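Local coordinates for putative polyphosphate kinase 2 (Pseudomonas aeruginosa PAO1, PDB 3CZP), which uses inorganic polyphosphate as the phosphate donor to turn AMP into ADP and, less efficiently, GMP into GDP, with magnesium as cofactor, at residues A[44-49]-A[101-106]; A[146-151]-A[231-236]; A[300-305]-A[361-366]; A[406-411]-A[465-470]. One frame throughout, in Å; residues are numbered along the deposited sequence.

Contact 1: A[44-49]-A[101-106]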
loop_
_atom_site.group_PDB
_atom_site.type_symbol
_atom_site.label_atom_id
_atom_site.label_comp_id
_atom_site.label_asym_id
_atom_site.label_seq_id
_atom_site.Cartn_x
_atom_site.Cartn_y
_atom_site.Cartn_z
ATOM N N VAL A 44 5.326 13.861 -11.491
ATOM C CA VAL A 44 4.651 14.376 -12.648
ATOM C C VAL A 44 3.310 13.680 -12.834
ATOM O O VAL A 44 3.240 12.493 -12.806
ATOM C CB VAL A 44 5.505 14.216 -13.916
ATOM C CG1 VAL A 44 4.722 14.740 -15.166
ATOM C CG2 VAL A 44 6.745 14.980 -13.736
ATOM N N ILE A 45 2.237 14.475 -12.930
ATOM C CA ILE A 45 0.921 13.926 -13.146
ATOM C C ILE A 45 0.334 14.495 -14.419
ATOM O O ILE A 45 0.327 15.716 -14.614
ATOM C CB ILE A 45 -0.047 14.239 -11.949
ATOM C CG1 ILE A 45 0.594 13.742 -10.665
ATOM C CG2 ILE A 45 -1.549 13.681 -12.275
ATOM C CD1 ILE A 45 -0.076 14.305 -9.342
ATOM N N ILE A 46 -0.172 13.608 -15.255
ATOM C CA ILE A 46 -0.762 13.961 -16.535
ATOM C C ILE A 46 -2.196 13.435 -16.601
ATOM O O ILE A 46 -2.417 12.268 -16.495
ATOM C CB ILE A 46 0.061 13.373 -17.737
ATOM C CG1 ILE A 46 1.565 13.782 -17.673
ATOM C CG2 ILE A 46 -0.606 13.700 -19.052
ATOM C CD1 ILE A 46 2.503 12.946 -18.662
ATOM N N LEU A 47 -3.155 14.356 -16.707
ATOM C CA LEU A 47 -4.579 14.025 -16.913
ATOM C C LEU A 47 -4.941 14.072 -18.386
ATOM O O LEU A 47 -4.529 14.968 -19.122
ATOM C CB LEU A 47 -5.470 14.942 -16.115
ATOM C CG LEU A 47 -5.129 15.239 -14.629
ATOM C CD1 LEU A 47 -6.243 16.136 -14.002
ATOM C CD2 LEU A 47 -4.804 13.986 -13.832
ATOM N N ILE A 48 -5.727 13.085 -18.786
ATOM C CA ILE A 48 -6.093 12.824 -20.179
ATOM C C ILE A 48 -7.596 12.816 -20.218
ATOM O O ILE A 48 -8.205 12.017 -19.521
ATOM C CB ILE A 48 -5.486 11.443 -20.721
ATOM C CG1 ILE A 48 -3.957 11.455 -20.583
ATOM C CG2 ILE A 48 -5.971 11.134 -22.123
ATOM C CD1 ILE A 48 -3.217 12.513 -21.439
ATOM N N ASN A 49 -8.161 13.745 -20.985
ATOM C CA ASN A 49 -9.569 14.007 -21.063
ATOM C C ASN A 49 -9.970 14.519 -22.448
ATOM O O ASN A 49 -9.095 14.785 -23.270
ATOM C CB ASN A 49 -9.900 15.093 -20.045
ATOM C CG ASN A 49 -9.816 14.600 -18.564
ATOM O OD1 ASN A 49 -8.851 14.924 -17.859
ATOM N ND2 ASN A 49 -10.835 13.846 -18.106
ATOM N N GLY A 101 9.885 11.772 -8.670
ATOM C CA GLY A 101 10.768 11.224 -9.645
ATOM C C GLY A 101 10.075 10.332 -10.662
ATOM O O GLY A 101 10.706 9.946 -11.624
ATOM N N ARG A 102 8.772 10.112 -10.525
ATOM C CA ARG A 102 8.006 9.317 -11.493
ATOM C C ARG A 102 6.842 10.079 -12.075
ATOM O O ARG A 102 6.506 11.169 -11.611
ATOM C CB ARG A 102 7.626 8.016 -10.842
ATOM C CG ARG A 102 8.792 7.099 -10.735
ATOM C CD ARG A 102 8.396 5.771 -10.160
ATOM N NE ARG A 102 7.400 5.123 -11.026
ATOM C CZ ARG A 102 7.654 4.122 -11.854
ATOM N NH1 ARG A 102 8.862 3.545 -11.895
ATOM N NH2 ARG A 102 6.684 3.667 -12.626
ATOM N N THR A 103 6.249 9.483 -13.116
ATOM C CA THR A 103 5.140 10.013 -13.839
ATOM C C THR A 103 3.982 9.024 -13.740
ATOM O O THR A 103 4.138 7.804 -13.893
ATOM C CB THR A 103 5.456 10.220 -15.376
ATOM O OG1 THR A 103 6.532 11.135 -15.527
ATOM C CG2 THR A 103 4.198 10.698 -16.205
ATOM N N GLY A 104 2.815 9.621 -13.534
ATOM C CA GLY A 104 1.548 8.913 -13.524
ATOM C C GLY A 104 0.646 9.563 -14.542
ATOM O O GLY A 104 0.549 10.793 -14.594
ATOM N N ILE A 105 -0.015 8.747 -15.359
ATOM C CA ILE A 105 -0.948 9.275 -16.379
ATOM C C ILE A 105 -2.357 8.699 -16.082
ATOM O O ILE A 105 -2.534 7.484 -15.996
ATOM C CB ILE A 105 -0.549 8.863 -17.817
ATOM C CG1 ILE A 105 0.901 9.293 -18.139
ATOM C CG2 ILE A 105 -1.662 9.394 -18.847
ATOM C CD1 ILE A 105 1.361 8.974 -19.560
ATOM N N PHE A 106 -3.304 9.594 -15.849
ATOM C CA PHE A 106 -4.640 9.268 -15.371
ATOM C C PHE A 106 -5.696 9.477 -16.442
ATOM O O PHE A 106 -6.065 10.607 -16.768
ATOM C CB PHE A 106 -5.007 10.165 -14.177
ATOM C CG PHE A 106 -4.162 9.929 -12.929
ATOM C CD1 PHE A 106 -3.189 8.947 -12.867
ATOM C CD2 PHE A 106 -4.377 10.692 -11.796
ATOM C CE1 PHE A 106 -2.424 8.763 -11.665
ATOM C CE2 PHE A 106 -3.640 10.472 -10.612
ATOM C CZ PHE A 106 -2.698 9.514 -10.560
#
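The ring of Phe-106 carries Ile-45 over one face: the branch methyl CG2 sits 4.1 Å above the plane, toward the rim. Leu-47 reaches the same residue obliquely, its CD2 3.8 Å from Phe-106 CB, and the ring meets Phe-77 of the same chain edge-to-face. With CG turned anti to the carbonyl carbon (chi1 -66°), Phe-106 swings its ring back along its own strand, which brings it level with Ile-45 as well as its direct neighbour Leu-47. Gly-104, paired with Ile-45, has no side chain, and Phe-106 CE1 lies close enough to crowd a beta carbon there. The other side of the sheet bears Val-44, Ile-46, Thr-103 and Ile-105. Ile-46 stretches its CD1 to 3.7 Å from Thr-103 CG2 and also touches Ile-105 CG1, while Ile-48 CG1 packs 3.5 Å from Ile-105 CG2. Between these layers the strands run parallel, tied by five backbone bonds, the first from Val-44 N to Arg-102 O. The bond from Ile-48 N to Phe-106 O is the longest of the five, 3.2 Å, with its donor tilted 33° from the carbonyl plane; Phe-106 O also accepts from Asn-109 ND2. Arg-102 turns away to form a salt bridge with Glu-73 and to bond Arg-70 O. Strand 44-50 is the middle strand of the five-stranded parallel sheet of the first PPK2 domain, a P-loop kinase-like fold, with 103-107 beside it. The chemistry is that of a buried sheet interior: peptide groups satisfy one another, and almost purely apolar side chains pack above and below.

Contact 2: A[146-151]-A[231-236]; sequences GALLFK and EGLQAA
Strand 148-151 and helix 231-236 run nearly antiparallel, at 167° between their directions, with axes 9.7 Å apart, the spacing of a helix laid on a sheet. Gly-146, at positive phi, closes the preceding helix in a Schellman motif before the chain enters the strand. No hydrogen bond joins the two segments; Leu-148 and Phe-150, two residues apart, face the helix together. Leu-148 holds CG anti to its backbone N (chi1 -178°), and both methyls press on the helix: CD2 lies 3.7 Å from Leu-233 CD1, the two side chains crossing at about a right angle, and both CD1 and CD2 also touch Gly-232 O and Ala-236 CB. Phe-150 comes end-on, its CZ 3.8 Å from Gly-232 CA, so that the helix backbone meets the ring at its edge and near its plane. A beta carbon on Gly-232 would collide with that ring; the bare glycine lets the phenyl reach the helix backbone. Helix 218-238 thus lies against one side of the first domain's sheet, where Phe-150 also touches Ile-228 and Leu-229 and Leu-233 reaches Val-44 of strand 44-50. On the sheet's other side, Leu-149 packs on helix 125-144.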
loop_
_atom_site.group_PDB
_atom_site.type_symbol
_atom_site.label_atom_id
_atom_site.label_comp_id
_atom_site.label_asym_id
_atom_site.label_seq_id
_atom_site.Cartn_x
_atom_site.Cartn_y
_atom_site.Cartn_z
ATOM N N GLY A 146 4.449 20.297 -4.688
ATOM C CA GLY A 146 5.539 20.241 -5.628
ATOM C C GLY A 146 5.208 19.567 -6.928
ATOM O O GLY A 146 6.061 19.523 -7.823
ATOM N N ALA A 147 3.996 19.023 -7.057
ATOM C CA ALA A 147 3.660 18.309 -8.279
ATOM C C ALA A 147 3.734 19.205 -9.498
ATOM O O ALA A 147 3.312 20.379 -9.464
ATOM C CB ALA A 147 2.202 17.656 -8.210
ATOM N N LEU A 148 4.187 18.586 -10.599
ATOM C CA LEU A 148 4.032 19.101 -11.939
ATOM C C LEU A 148 2.844 18.428 -12.626
ATOM O O LEU A 148 2.880 17.258 -12.970
ATOM C CB LEU A 148 5.326 18.892 -12.742
ATOM C CG LEU A 148 5.355 19.412 -14.181
ATOM C CD1 LEU A 148 5.267 20.943 -14.236
ATOM C CD2 LEU A 148 6.605 18.851 -14.934
ATOM N N LEU A 149 1.801 19.227 -12.846
ATOM C CA LEU A 149 0.497 18.756 -13.230
ATOM C C LEU A 149 0.134 19.284 -14.600
ATOM O O LEU A 149 -0.014 20.506 -14.825
ATOM C CB LEU A 149 -0.547 19.230 -12.222
ATOM C CG LEU A 149 -2.001 18.896 -12.606
ATOM C CD1 LEU A 149 -2.224 17.382 -12.722
ATOM C CD2 LEU A 149 -2.958 19.453 -11.595
ATOM N N PHE A 150 0.022 18.381 -15.539
ATOM C CA PHE A 150 -0.444 18.696 -16.882
ATOM C C PHE A 150 -1.890 18.222 -17.043
ATOM O O PHE A 150 -2.214 17.106 -16.622
ATOM C CB PHE A 150 0.408 17.932 -17.903
ATOM C CG PHE A 150 1.843 18.361 -17.955
ATOM C CD1 PHE A 150 2.250 19.396 -18.832
ATOM C CD2 PHE A 150 2.817 17.688 -17.215
ATOM C CE1 PHE A 150 3.585 19.748 -18.916
ATOM C CE2 PHE A 150 4.131 18.074 -17.285
ATOM C CZ PHE A 150 4.515 19.101 -18.125
ATOM N N LYS A 151 -2.753 19.012 -17.698
ATOM C CA LYS A 151 -4.098 18.544 -18.071
ATOM C C LYS A 151 -4.354 18.750 -19.595
ATOM O O LYS A 151 -4.324 19.865 -20.101
ATOM C CB LYS A 151 -5.171 19.247 -17.250
ATOM C CG LYS A 151 -4.891 19.297 -15.760
ATOM C CD LYS A 151 -6.024 19.876 -15.038
ATOM C CE LYS A 151 -5.752 21.313 -14.612
ATOM N NZ LYS A 151 -6.948 21.729 -14.058
ATOM N N GLU A 231 8.573 21.012 -22.506
ATOM C CA GLU A 231 8.750 22.385 -22.047
ATOM C C GLU A 231 8.503 22.508 -20.571
ATOM O O GLU A 231 9.307 23.117 -19.832
ATOM C CB GLU A 231 7.794 23.314 -22.798
ATOM C CG GLU A 231 8.067 24.776 -22.580
ATOM C CD GLU A 231 7.205 25.676 -23.483
ATOM O OE1 GLU A 231 6.674 25.191 -24.540
ATOM O OE2 GLU A 231 7.078 26.880 -23.144
ATOM N N GLY A 232 7.379 21.949 -20.139
ATOM C CA GLY A 232 6.971 21.993 -18.729
ATOM C C GLY A 232 7.950 21.251 -17.830
ATOM O O GLY A 232 8.296 21.730 -16.775
ATOM N N LEU A 233 8.413 20.080 -18.254
ATOM C CA LEU A 233 9.353 19.313 -17.489
ATOM C C LEU A 233 10.749 19.926 -17.425
ATOM O O LEU A 233 11.327 20.014 -16.341
ATOM C CB LEU A 233 9.372 17.876 -18.037
ATOM C CG LEU A 233 10.009 16.783 -17.197
ATOM C CD1 LEU A 233 9.519 16.701 -15.756
ATOM C CD2 LEU A 233 9.841 15.437 -17.917
ATOM N N GLN A 234 11.263 20.433 -18.551
ATOM C CA GLN A 234 12.567 21.121 -18.551
ATOM C C GLN A 234 12.536 22.328 -17.587
ATOM O O GLN A 234 13.436 22.482 -16.791
ATOM C CB GLN A 234 12.965 21.514 -19.985
ATOM C CG GLN A 234 13.309 20.302 -20.886
ATOM C CD GLN A 234 13.871 20.707 -22.225
ATOM O OE1 GLN A 234 13.492 21.738 -22.784
ATOM N NE2 GLN A 234 14.760 19.889 -22.759
ATOM N N ALA A 235 11.475 23.134 -17.630
ATOM C CA ALA A 235 11.332 24.314 -16.762
ATOM C C ALA A 235 11.359 23.938 -15.302
ATOM O O ALA A 235 12.061 24.567 -14.497
ATOM C CB ALA A 235 10.015 25.067 -17.062
ATOM N N ALA A 236 10.562 22.920 -14.964
ATOM C CA ALA A 236 10.447 22.454 -13.607
ATOM C C ALA A 236 11.755 21.865 -13.149
ATOM O O ALA A 236 12.146 22.094 -12.041
ATOM C CB ALA A 236 9.291 21.424 -13.481
#

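Contact 3: A[300-305]-A[361-366]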
loop_
_atom_site.group_PDB
_atom_site.type_symbol
_atom_site.label_atom_id
_atom_site.label_comp_id
_atom_site.label_asym_id
_atom_site.label_seq_id
_atom_site.Cartn_x
_atom_site.Cartn_y
_atom_site.Cartn_z
ATOM N N SER A 300 -18.455 5.384 9.334
ATOM C CA SER A 300 -17.280 4.908 10.028
ATOM C C SER A 300 -16.879 6.002 11.024
ATOM O O SER A 300 -17.505 7.042 11.068
ATOM C CB SER A 300 -16.171 4.502 9.034
ATOM O OG SER A 300 -15.840 5.610 8.261
ATOM N N LEU A 301 -15.849 5.737 11.828
ATOM C CA LEU A 301 -15.455 6.657 12.877
ATOM C C LEU A 301 -13.982 6.949 12.742
ATOM O O LEU A 301 -13.195 6.046 12.494
ATOM C CB LEU A 301 -15.791 6.056 14.253
ATOM C CG LEU A 301 -15.669 6.833 15.572
ATOM C CD1 LEU A 301 -16.569 8.022 15.531
ATOM C CD2 LEU A 301 -16.089 5.900 16.749
ATOM N N VAL A 302 -13.639 8.229 12.874
ATOM C CA VAL A 302 -12.239 8.688 13.068
ATOM C C VAL A 302 -12.153 9.487 14.337
ATOM O O VAL A 302 -12.848 10.507 14.481
ATOM C CB VAL A 302 -11.746 9.508 11.843
ATOM C CG1 VAL A 302 -10.368 10.140 12.110
ATOM C CG2 VAL A 302 -11.683 8.595 10.619
ATOM N N ALA A 303 -11.295 9.022 15.261
ATOM C CA ALA A 303 -10.927 9.746 16.503
ATOM C C ALA A 303 -9.497 10.190 16.450
ATOM O O ALA A 303 -8.576 9.377 16.342
ATOM C CB ALA A 303 -11.191 8.913 17.762
ATOM N N VAL A 304 -9.300 11.494 16.488
ATOM C CA VAL A 304 -7.988 12.090 16.488
ATOM C C VAL A 304 -7.582 12.514 17.901
ATOM O O VAL A 304 -8.366 13.174 18.597
ATOM C CB VAL A 304 -7.980 13.361 15.620
ATOM C CG1 VAL A 304 -6.770 14.215 15.994
ATOM C CG2 VAL A 304 -8.057 13.013 14.077
ATOM N N PHE A 305 -6.382 12.155 18.328
ATOM C CA PHE A 305 -5.867 12.583 19.645
ATOM C C PHE A 305 -4.592 13.389 19.570
ATOM O O PHE A 305 -3.588 12.930 19.029
ATOM C CB PHE A 305 -5.589 11.362 20.550
ATOM C CG PHE A 305 -6.813 10.677 21.043
ATOM C CD1 PHE A 305 -7.328 10.957 22.321
ATOM C CD2 PHE A 305 -7.462 9.742 20.251
ATOM C CE1 PHE A 305 -8.457 10.309 22.768
ATOM C CE2 PHE A 305 -8.647 9.106 20.678
ATOM C CZ PHE A 305 -9.127 9.356 21.925
ATOM N N THR A 361 -11.047 4.139 13.196
ATOM C CA THR A 361 -9.589 4.357 13.200
ATOM C C THR A 361 -9.325 5.441 14.224
ATOM O O THR A 361 -10.004 6.452 14.285
ATOM C CB THR A 361 -9.019 4.784 11.858
ATOM O OG1 THR A 361 -9.319 3.796 10.873
ATOM C CG2 THR A 361 -7.490 5.019 11.956
ATOM N N ILE A 362 -8.350 5.178 15.069
ATOM C CA ILE A 362 -7.917 6.109 16.085
ATOM C C ILE A 362 -6.478 6.577 15.690
ATOM O O ILE A 362 -5.577 5.733 15.429
ATOM C CB ILE A 362 -7.865 5.391 17.423
ATOM C CG1 ILE A 362 -9.238 4.806 17.831
ATOM C CG2 ILE A 362 -7.281 6.326 18.495
ATOM C CD1 ILE A 362 -9.251 4.223 19.278
ATOM N N PHE A 363 -6.285 7.903 15.679
ATOM C CA PHE A 363 -5.061 8.522 15.314
ATOM C C PHE A 363 -4.441 9.082 16.588
ATOM O O PHE A 363 -4.928 10.040 17.185
ATOM C CB PHE A 363 -5.267 9.609 14.264
ATOM C CG PHE A 363 -5.570 9.093 12.890
ATOM C CD1 PHE A 363 -4.546 8.697 12.049
ATOM C CD2 PHE A 363 -6.892 8.955 12.450
ATOM C CE1 PHE A 363 -4.805 8.199 10.776
ATOM C CE2 PHE A 363 -7.176 8.473 11.152
ATOM C CZ PHE A 363 -6.126 8.098 10.323
ATOM N N ASP A 364 -3.379 8.444 17.012
ATOM C CA ASP A 364 -2.581 8.960 18.087
ATOM C C ASP A 364 -1.539 9.887 17.490
ATOM O O ASP A 364 -0.511 9.454 16.970
ATOM C CB ASP A 364 -1.960 7.815 18.860
ATOM C CG ASP A 364 -1.220 8.281 20.111
ATOM O OD1 ASP A 364 -1.193 9.503 20.433
ATOM O OD2 ASP A 364 -0.642 7.410 20.780
ATOM N N ARG A 365 -1.850 11.180 17.563
ATOM C CA ARG A 365 -1.256 12.216 16.715
ATOM C C ARG A 365 -1.738 12.022 15.291
ATOM O O ARG A 365 -2.287 10.985 14.967
ATOM C CB ARG A 365 0.255 12.247 16.818
ATOM C CG ARG A 365 0.724 12.299 18.236
ATOM C CD ARG A 365 2.200 12.213 18.306
ATOM N NE ARG A 365 2.798 13.504 18.009
ATOM C CZ ARG A 365 4.021 13.872 18.383
ATOM N NH1 ARG A 365 4.783 13.041 19.094
ATOM N NH2 ARG A 365 4.486 15.091 18.061
ATOM N N SER A 366 -1.646 13.049 14.476
ATOM C CA SER A 366 -2.461 13.077 13.288
ATOM C C SER A 366 -1.888 14.053 12.307
ATOM O O SER A 366 -0.762 14.501 12.464
ATOM C CB SER A 366 -3.914 13.495 13.668
ATOM O OG SER A 366 -3.960 14.919 13.860
#
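Strands 300-305 and 361-364 run parallel, 13° apart in direction and 4.7 Å at closest approach, joined by five backbone bonds that alternate in direction, beginning with Thr-361 N to Leu-301 O. The bond from Arg-365 N to Phe-305 O, 2.9 Å with 147° at the hydrogen, carries the pairing one residue past the end of strand 361-364. Val-302, Val-304, Thr-361 and Phe-363 share one side of the sheet. There Val-302 CG1 meets the edge of the Phe-363 ring, 3.7 Å from CD2, while Thr-361 CG2, from two residues earlier in the same strand, lies over a ring face. Val-304 CG1 lies 3.6 Å from Ser-366 OG, whose hydrogen-bonding partners are Glu-306 and the backbone N of Tyr-368. Across the sheet, Ile-362 CG2 comes obliquely to the Phe-305 ring, 3.8 Å from CE2. Phe-305 has CG anti to the carbonyl carbon (chi1 -71°), and its ring edge turns to Phe-363 O, the oxygen that accepts its own backbone N-H at 2.8 Å. The carboxylate of Asp-364 forms a salt bridge, through OD2, with Arg-70 of the second subunit. Helix 313-321 packs on Phe-305 and Ile-362 through Ile-317, helix 475-496 reaches Leu-301 and Phe-305, and strand 404-412 continues the five-stranded parallel sheet of the second PPK2 domain, a P-loop kinase-like fold, beyond strand 300-307.

Contact 4: A[406-411]-A[465-470]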
loop_
_atom_site.group_PDB
_atom_site.type_symbol
_atom_site.label_atom_id
_atom_site.label_comp_id
_atom_site.label_asym_id
_atom_site.label_seq_id
_atom_site.Cartn_x
_atom_site.Cartn_y
_atom_site.Cartn_z
ATOM N N VAL A 406 -16.154 12.264 12.452
ATOM C CA VAL A 406 -14.850 12.755 12.835
ATOM C C VAL A 406 -14.888 13.458 14.223
ATOM O O VAL A 406 -15.608 14.471 14.432
ATOM C CB VAL A 406 -14.342 13.692 11.754
ATOM C CG1 VAL A 406 -13.024 14.309 12.147
ATOM C CG2 VAL A 406 -14.286 12.951 10.383
ATOM N N VAL A 407 -14.127 12.903 15.169
ATOM C CA VAL A 407 -14.028 13.453 16.515
ATOM C C VAL A 407 -12.565 13.830 16.778
ATOM O O VAL A 407 -11.680 13.067 16.424
ATOM C CB VAL A 407 -14.608 12.436 17.524
ATOM C CG1 VAL A 407 -14.662 13.045 18.885
ATOM C CG2 VAL A 407 -16.103 12.062 17.100
ATOM N N LYS A 408 -12.308 15.011 17.349
ATOM C CA LYS A 408 -10.947 15.533 17.539
ATOM C C LYS A 408 -10.719 16.024 18.978
ATOM O O LYS A 408 -11.448 16.879 19.469
ATOM C CB LYS A 408 -10.727 16.723 16.583
ATOM C CG LYS A 408 -10.710 16.378 15.098
ATOM C CD LYS A 408 -10.351 17.604 14.263
ATOM C CE LYS A 408 -11.450 18.649 14.191
ATOM N NZ LYS A 408 -11.220 19.762 13.130
ATOM N N PHE A 409 -9.694 15.506 19.642
ATOM C CA PHE A 409 -9.428 15.816 21.043
ATOM C C PHE A 409 -8.085 16.531 21.218
ATOM O O PHE A 409 -7.058 16.065 20.742
ATOM C CB PHE A 409 -9.419 14.510 21.886
ATOM C CG PHE A 409 -10.757 13.749 21.901
ATOM C CD1 PHE A 409 -11.854 14.229 22.620
ATOM C CD2 PHE A 409 -10.910 12.582 21.190
ATOM C CE1 PHE A 409 -13.036 13.573 22.616
ATOM C CE2 PHE A 409 -12.108 11.905 21.218
ATOM C CZ PHE A 409 -13.165 12.400 21.920
ATOM N N TRP A 410 -8.094 17.630 21.957
ATOM C CA TRP A 410 -6.900 18.233 22.457
ATOM C C TRP A 410 -6.938 18.043 23.939
ATOM O O TRP A 410 -7.766 18.634 24.611
ATOM C CB TRP A 410 -6.804 19.739 22.147
ATOM C CG TRP A 410 -5.621 20.306 22.808
ATOM C CD1 TRP A 410 -5.576 20.980 24.021
ATOM C CD2 TRP A 410 -4.255 20.151 22.393
ATOM N NE1 TRP A 410 -4.252 21.273 24.348
ATOM C CE2 TRP A 410 -3.432 20.783 23.375
ATOM C CE3 TRP A 410 -3.646 19.534 21.295
ATOM C CZ2 TRP A 410 -2.045 20.822 23.272
ATOM C CZ3 TRP A 410 -2.243 19.577 21.202
ATOM C CH2 TRP A 410 -1.465 20.202 22.175
ATOM N N LEU A 411 -6.058 17.190 24.440
ATOM C CA LEU A 411 -5.972 16.957 25.875
ATOM C C LEU A 411 -5.054 18.011 26.483
ATOM O O LEU A 411 -3.848 18.053 26.212
ATOM C CB LEU A 411 -5.491 15.538 26.222
ATOM C CG LEU A 411 -6.597 14.477 26.362
ATOM C CD1 LEU A 411 -7.433 14.336 25.117
ATOM C CD2 LEU A 411 -5.929 13.117 26.750
ATOM N N ALA A 465 -16.522 19.368 11.744
ATOM C CA ALA A 465 -15.589 18.711 12.664
ATOM C C ALA A 465 -15.118 19.642 13.760
ATOM O O ALA A 465 -14.043 20.228 13.638
ATOM C CB ALA A 465 -14.361 18.169 11.889
ATOM N N PRO A 466 -15.897 19.771 14.861
ATOM C CA PRO A 466 -15.422 20.595 15.971
ATOM C C PRO A 466 -14.258 19.991 16.755
ATOM O O PRO A 466 -14.137 18.774 16.903
ATOM C CB PRO A 466 -16.661 20.767 16.862
ATOM C CG PRO A 466 -17.644 19.740 16.430
ATOM C CD PRO A 466 -17.231 19.187 15.105
ATOM N N TRP A 467 -13.378 20.859 17.249
ATOM C CA TRP A 467 -12.411 20.455 18.254
ATOM C C TRP A 467 -13.031 20.347 19.660
ATOM O O TRP A 467 -13.758 21.221 20.058
ATOM C CB TRP A 467 -11.289 21.466 18.311
ATOM C CG TRP A 467 -10.232 21.160 17.346
ATOM C CD1 TRP A 467 -10.059 21.738 16.157
ATOM C CD2 TRP A 467 -9.191 20.185 17.496
ATOM N NE1 TRP A 467 -8.984 21.216 15.536
ATOM C CE2 TRP A 467 -8.425 20.240 16.318
ATOM C CE3 TRP A 467 -8.832 19.280 18.515
ATOM C CZ2 TRP A 467 -7.315 19.418 16.096
ATOM C CZ3 TRP A 467 -7.744 18.445 18.304
ATOM C CH2 TRP A 467 -6.968 18.531 17.111
ATOM N N THR A 468 -12.672 19.293 20.405
ATOM C CA THR A 468 -13.058 19.127 21.808
ATOM C C THR A 468 -11.837 19.281 22.630
ATOM O O THR A 468 -10.906 18.525 22.476
ATOM C CB THR A 468 -13.633 17.717 22.098
ATOM O OG1 THR A 468 -14.655 17.444 21.146
ATOM C CG2 THR A 468 -14.199 17.586 23.579
ATOM N N LEU A 469 -11.844 20.303 23.476
ATOM C CA LEU A 469 -10.778 20.530 24.396
ATOM C C LEU A 469 -11.080 19.708 25.667
ATOM O O LEU A 469 -12.104 19.917 26.327
ATOM C CB LEU A 469 -10.621 22.054 24.682
ATOM C CG LEU A 469 -10.538 22.979 23.451
ATOM C CD1 LEU A 469 -10.680 24.456 23.817
ATOM C CD2 LEU A 469 -9.272 22.729 22.577
ATOM N N VAL A 470 -10.189 18.772 25.991
ATOM C CA VAL A 470 -10.367 17.916 27.154
ATOM C C VAL A 470 -9.503 18.443 28.306
ATOM O O VAL A 470 -8.310 18.576 28.174
ATOM C CB VAL A 470 -10.036 16.444 26.810
ATOM C CG1 VAL A 470 -10.314 15.533 28.023
ATOM C CG2 VAL A 470 -10.830 15.981 25.563
HETATM O O HOH W 1 -14.312 16.686 14.944
HETATM O O HOH W 2 -14.813 16.692 18.517
#
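Lys-408 runs across the face of the Trp-467 indole, with CB 3.8 Å from the centroid of the six-membered ring in a CH-pi contact. The chain bends at chi3 (-72°), bringing NZ 2.9 Å from Ala-465 O for a weak hydrogen bond. Its stronger partners lie outside the two segments: a salt bridge to Glu-396 and hydrogen bonds to Thr-460 O and Tyr-368 OH, which should favour a charged ammonium here. Trp-467 NE1 is satisfied by Thr-460 OG1, its backbone N by Ser-461 OG, and Ala-465 N by Thr-462 OG1. Strand 467-471 is the last of the parallel sheet in the second PPK2 domain, a P-loop kinase-like fold, and pairs with strand 404-412. Thr-468 N donates to Lys-408 O, Trp-410 N to Thr-468 O, and Val-470 N to Trp-410 O at 2.8 Å. Where the strands splay apart toward Pro-466, two waters fill in. One donates to both Val-406 O (2.6 Å) and Pro-466 O. The other accepts from Lys-408 N, donates to Pro-466 O and bonds Thr-468 OG1 at 2.7 Å. On the sheet's other side, Val-470 CG2 packs 3.6 Å from Phe-409 CD1, and Leu-411 CD1 lies alongside Val-470.

In the fold
From the N terminus, contact 1 closes the first loop, bringing 101-106 back beside 44-49 after an excursion that includes edge strand 72-76. Contact 2 follows, folding helix 218-238 onto strand 148-155, the other neighbour of strand 44-50; the two contacts join through backbone bonds between Ile-45 and residues Leu-148 and Phe-150. The chain then enters the second PPK2 domain, where contact 3 brings 361-366 back beside 300-305, the counterpart of contact 1, and contact 4 adds edge strand 467-471. These two meet where Val-302 and Val-304 bond Val-407. All four loops follow in series, without nesting or crossing. Contacts 1 and 3, one in each domain, have centres about 31 Å apart.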